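Local coordinates for CAG pathogenicity island protein 13 (Helicobacter pylori, PDB 2G3V), which is of unknown function but is encoded on the cag pathogenicity island, which specifies a type IV secretion system, at residues E37-K40 against I41-I45; F132-S135 against I136-D140. All coordinates share one frame; numbering follows the deposited sequence.

Contact 1: residues E37-K40 against I41-I45; sequences EKKK and IIDQI
Ile41 and Ile42 fold back against the carbonyl oxygens of Glu37 and Lys38 in the first turns of the alpha-helix 35-57, a single amphipathic stretch whose two sides differ sharply. On the packed side, CG1 of Ile41 stands beside its own backbone N (chi1 -54°), which brings it to 3.1 Å from Glu37 O. Ile41 is buried and also meets Arg116, while Ile42 and Ile45 lean on Ile103 of helix 82-105, so the isoleucines form the helix face turned to the rest of the fold.

Four i to i+4 backbone bonds link 37-40 to 41-45. The straightest is Asp43 N to Lys39 O at 2.8 Å, with an N-H...O angle of 171°; Gln44 N to Lys40 O is longer at 3.3 Å.

Away from that face the packing is looser, and the three lysines fan out in different directions. Lys38 runs out extended and bends at its last torsion, bringing NZ to 3.7 Å from Ile42 CD1. Lys40 runs alongside Gln44, its NZ 3.5 Å from Gln44 OE1. Bends at chi2 and chi3 lay the CG and CD methylenes of Lys39, not its ammonium, across the Asp43 carboxylate. The opposite charges, Lys39 NZ and Asp43 OD1, remain 4.6 Å apart, whereas Lys39 CD lies 3.2 Å from that same OD1.

Contact 2: residues F132-S135 against I136-D140; sequences FKMS and IREMD
With chi1 at 58°, Ser135 holds OG between its backbone N and carbonyl carbon, turned to the first turn of the following helix, while Glu138, chi1 -90° and extended beyond CG, reaches back along the chain to meet it. Glu138 N gives a weak bond to Ser135 OG at 3.4 Å, and Ser135 N returns a weak one to Glu138 OE1 at 3.5 Å. This reciprocal pair is a capping box: Ser135 is the N-cap of helix 136-149, and its side chain and the glutamate carboxylate engage backbone N-H groups at the helix start. Both bonds are long, but Met139 N adds a firmer one to Ser135 O at 3.1 Å. A water joins the carboxylate to the end of the preceding helix, lying 3.0 Å from both Glu138 OE2 and Lys133 O. On the other flank, Met134, a selenomethionine like Met139, crosses the Glu138 side chain obliquely, and its CE comes within 3.4 Å of Glu138 CB. The two selenomethionine side chains meet at about a right angle, Met134 SE lying 3.5 Å from Met139 CE. Beyond this pair the buried Met139 packs on Met70, Ile80 and Phe85.

How the contacts relate
From the N terminus, the chain enters helix 35-57 and makes contact 1 almost at once, within its early turns. It then runs through helices 59-69, 73-79 and 82-105 before helix 128-133 ends and contact 2 turns it into helix 136-149. Each contact joins adjoining segments, so neither closes a long loop; they follow in series, without nesting or crossing. The centres of contacts 1 and 2 lie about 28 Å apart, on opposite sides of the chain's centre, and the contacts do not touch. Helix 82-105 is a shared neighbour: Ile45 rests on Leu99, Leu100 and Ile103, and Ile42 on Ile103, toward its end, and residues 139-140 on Phe85 and Lys84 near its start.

Contact 1: residues E37-K40 against I41-I45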
loop_
_atom_site.group_PDB
_atom_site.type_symbol
_atom_site.label_atom_id
_atom_site.label_comp_id
_atom_site.label_asym_id
_atom_site.label_seq_id
_atom_site.Cartn_x
_atom_site.Cartn_y
_atom_site.Cartn_z
ATOM N N GLU A 37 -15.313 9.016 4.184
ATOM C CA GLU A 37 -14.756 7.734 3.764
ATOM C C GLU A 37 -13.409 7.981 3.077
ATOM O O GLU A 37 -12.497 7.166 3.156
ATOM C CB GLU A 37 -15.703 7.026 2.794
ATOM C CG GLU A 37 -17.059 6.663 3.376
ATOM C CD GLU A 37 -17.956 5.994 2.346
ATOM O OE1 GLU A 37 -18.068 6.525 1.223
ATOM O OE2 GLU A 37 -18.554 4.944 2.655
ATOM N N LYS A 38 -13.299 9.116 2.396
ATOM C CA LYS A 38 -12.064 9.483 1.715
ATOM C C LYS A 38 -10.954 9.696 2.754
ATOM O O LYS A 38 -9.887 9.065 2.670
ATOM C CB LYS A 38 -12.288 10.762 0.894
ATOM C CG LYS A 38 -11.107 11.225 0.046
ATOM C CD LYS A 38 -11.565 12.283 -0.931
ATOM C CE LYS A 38 -10.428 12.812 -1.765
ATOM N NZ LYS A 38 -9.391 13.489 -0.935
ATOM N N LYS A 39 -11.220 10.570 3.734
ATOM C CA LYS A 39 -10.266 10.878 4.798
ATOM C C LYS A 39 -9.887 9.602 5.531
ATOM O O LYS A 39 -8.738 9.417 5.953
ATOM C CB LYS A 39 -10.867 11.884 5.789
ATOM C CG LYS A 39 -9.956 12.205 6.976
ATOM C CD LYS A 39 -8.610 12.818 6.538
ATOM C CE LYS A 39 -8.763 14.237 5.958
ATOM N NZ LYS A 39 -7.467 14.913 5.675
ATOM N N LYS A 40 -10.861 8.717 5.685
ATOM C CA LYS A 40 -10.621 7.446 6.339
ATOM C C LYS A 40 -9.459 6.744 5.626
ATOM O O LYS A 40 -8.550 6.194 6.256
ATOM C CB LYS A 40 -11.874 6.585 6.253
ATOM C CG LYS A 40 -11.780 5.290 7.024
ATOM C CD LYS A 40 -12.945 4.380 6.708
ATOM C CE LYS A 40 -12.940 3.133 7.598
ATOM N NZ LYS A 40 -11.735 2.272 7.400
ATOM N N ILE A 41 -9.495 6.772 4.300
ATOM C CA ILE A 41 -8.446 6.160 3.485
ATOM C C ILE A 41 -7.107 6.884 3.684
ATOM O O ILE A 41 -6.092 6.247 3.912
ATOM C CB ILE A 41 -8.806 6.212 1.978
ATOM C CG1 ILE A 41 -10.182 5.586 1.737
ATOM C CG2 ILE A 41 -7.726 5.533 1.154
ATOM C CD1 ILE A 41 -10.226 4.084 1.762
ATOM N N ILE A 42 -7.125 8.214 3.597
ATOM C CA ILE A 42 -5.925 9.048 3.766
ATOM C C ILE A 42 -5.211 8.872 5.109
ATOM O O ILE A 42 -3.986 8.776 5.161
ATOM C CB ILE A 42 -6.284 10.535 3.580
ATOM C CG1 ILE A 42 -6.900 10.731 2.185
ATOM C CG2 ILE A 42 -5.040 11.416 3.770
ATOM C CD1 ILE A 42 -7.310 12.190 1.869
ATOM N N ASP A 43 -5.969 8.842 6.196
ATOM C CA ASP A 43 -5.364 8.662 7.510
ATOM C C ASP A 43 -4.724 7.288 7.607
ATOM O O ASP A 43 -3.681 7.123 8.250
ATOM C CB ASP A 43 -6.401 8.823 8.608
ATOM C CG ASP A 43 -6.987 10.211 8.645
ATOM O OD1 ASP A 43 -6.341 11.132 8.099
ATOM O OD2 ASP A 43 -8.082 10.381 9.221
ATOM N N GLN A 44 -5.336 6.304 6.953
ATOM C CA GLN A 44 -4.804 4.953 6.957
ATOM C C GLN A 44 -3.466 4.869 6.224
ATOM O O GLN A 44 -2.561 4.140 6.620
ATOM C CB GLN A 44 -5.791 3.988 6.304
ATOM C CG GLN A 44 -6.437 3.001 7.257
ATOM C CD GLN A 44 -7.287 1.982 6.523
ATOM O OE1 GLN A 44 -8.437 2.254 6.149
ATOM N NE2 GLN A 44 -6.716 0.798 6.291
ATOM N N ILE A 45 -3.351 5.608 5.134
ATOM C CA ILE A 45 -2.117 5.624 4.370
ATOM C C ILE A 45 -1.041 6.313 5.210
ATOM O O ILE A 45 0.106 5.893 5.221
ATOM C CB ILE A 45 -2.308 6.379 3.015
ATOM C CG1 ILE A 45 -3.319 5.618 2.146
ATOM C CG2 ILE A 45 -0.961 6.541 2.286
ATOM C CD1 ILE A 45 -3.629 6.280 0.815
#

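Contact 2: residues F132-S135 against I136-D140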
loop_
_atom_site.group_PDB
_atom_site.type_symbol
_atom_site.label_atom_id
_atom_site.label_comp_id
_atom_site.label_asym_id
_atom_site.label_seq_id
_atom_site.Cartn_x
_atom_site.Cartn_y
_atom_site.Cartn_z
ATOM N N PHE A 132 1.032 -12.539 10.719
ATOM C CA PHE A 132 1.053 -13.644 11.671
ATOM C C PHE A 132 0.701 -14.942 10.934
ATOM O O PHE A 132 1.303 -16.003 11.167
ATOM C CB PHE A 132 0.032 -13.408 12.785
ATOM C CG PHE A 132 0.034 -14.470 13.847
ATOM C CD1 PHE A 132 1.090 -14.577 14.750
ATOM C CD2 PHE A 132 -1.034 -15.355 13.959
ATOM C CE1 PHE A 132 1.077 -15.549 15.753
ATOM C CE2 PHE A 132 -1.055 -16.327 14.956
ATOM C CZ PHE A 132 0.003 -16.423 15.855
ATOM N N LYS A 133 -0.284 -14.861 10.046
ATOM C CA LYS A 133 -0.684 -16.042 9.301
ATOM C C LYS A 133 0.371 -16.479 8.309
ATOM O O LYS A 133 0.528 -17.674 8.064
ATOM C CB LYS A 133 -2.005 -15.810 8.567
ATOM C CG LYS A 133 -2.600 -17.088 8.026
ATOM C CD LYS A 133 -3.971 -16.847 7.459
ATOM C CE LYS A 133 -4.554 -18.122 6.918
ATOM N NZ LYS A 133 -5.764 -17.832 6.097
HETATM N N MSE A 134 1.102 -15.527 7.743
HETATM C CA MSE A 134 2.133 -15.876 6.760
HETATM C C MSE A 134 3.124 -16.859 7.332
HETATM O O MSE A 134 3.134 -17.111 8.537
HETATM C CB MSE A 134 2.915 -14.646 6.305
HETATM C CG MSE A 134 2.244 -13.778 5.262
HETATM SE SE MSE A 134 3.613 -12.581 4.595
HETATM C CE MSE A 134 3.889 -13.384 2.881
ATOM N N SER A 135 3.955 -17.414 6.453
ATOM C CA SER A 135 5.004 -18.344 6.855
ATOM C C SER A 135 6.335 -17.660 6.559
ATOM O O SER A 135 6.360 -16.556 6.018
ATOM C CB SER A 135 4.896 -19.657 6.073
ATOM O OG SER A 135 4.976 -19.432 4.683
ATOM N N ILE A 136 7.437 -18.306 6.926
ATOM C CA ILE A 136 8.764 -17.747 6.688
ATOM C C ILE A 136 9.008 -17.580 5.194
ATOM O O ILE A 136 9.285 -16.481 4.712
ATOM C CB ILE A 136 9.852 -18.667 7.259
ATOM C CG1 ILE A 136 9.627 -18.865 8.766
ATOM C CG2 ILE A 136 11.226 -18.100 6.964
ATOM C CD1 ILE A 136 9.610 -17.592 9.573
ATOM N N ARG A 137 8.891 -18.685 4.466
ATOM C CA ARG A 137 9.109 -18.690 3.025
ATOM C C ARG A 137 8.261 -17.637 2.332
ATOM O O ARG A 137 8.748 -16.865 1.510
ATOM C CB ARG A 137 8.785 -20.071 2.456
ATOM C CG ARG A 137 9.655 -21.206 3.005
ATOM C CD ARG A 137 11.110 -21.058 2.588
ATOM N NE ARG A 137 11.712 -19.852 3.142
ATOM C CZ ARG A 137 12.959 -19.454 2.906
ATOM N NH1 ARG A 137 13.754 -20.169 2.115
ATOM N NH2 ARG A 137 13.415 -18.342 3.467
ATOM N N GLU A 138 6.978 -17.624 2.661
ATOM C CA GLU A 138 6.057 -16.646 2.088
ATOM C C GLU A 138 6.619 -15.238 2.260
ATOM O O GLU A 138 6.689 -14.459 1.313
ATOM C CB GLU A 138 4.707 -16.721 2.799
ATOM C CG GLU A 138 3.706 -17.672 2.195
ATOM C CD GLU A 138 2.505 -17.879 3.102
ATOM O OE1 GLU A 138 1.976 -16.871 3.635
ATOM O OE2 GLU A 138 2.095 -19.048 3.276
HETATM N N MSE A 139 7.021 -14.918 3.485
HETATM C CA MSE A 139 7.549 -13.592 3.776
HETATM C C MSE A 139 8.812 -13.302 2.981
HETATM O O MSE A 139 8.971 -12.216 2.435
HETATM C CB MSE A 139 7.830 -13.461 5.281
HETATM C CG MSE A 139 8.276 -12.066 5.748
HETATM SE SE MSE A 139 6.943 -10.670 5.575
HETATM C CE MSE A 139 5.777 -11.192 7.024
ATOM N N ASP A 140 9.705 -14.280 2.909
ATOM C CA ASP A 140 10.956 -14.092 2.204
ATOM C C ASP A 140 10.778 -13.744 0.750
ATOM O O ASP A 140 11.405 -12.817 0.252
ATOM C CB ASP A 140 11.831 -15.340 2.332
ATOM C CG ASP A 140 13.309 -15.028 2.189
ATOM O OD1 ASP A 140 13.778 -14.039 2.813
ATOM O OD2 ASP A 140 14.006 -15.772 1.462
HETATM O O HOH W 1 -0.138 -18.559 5.268
#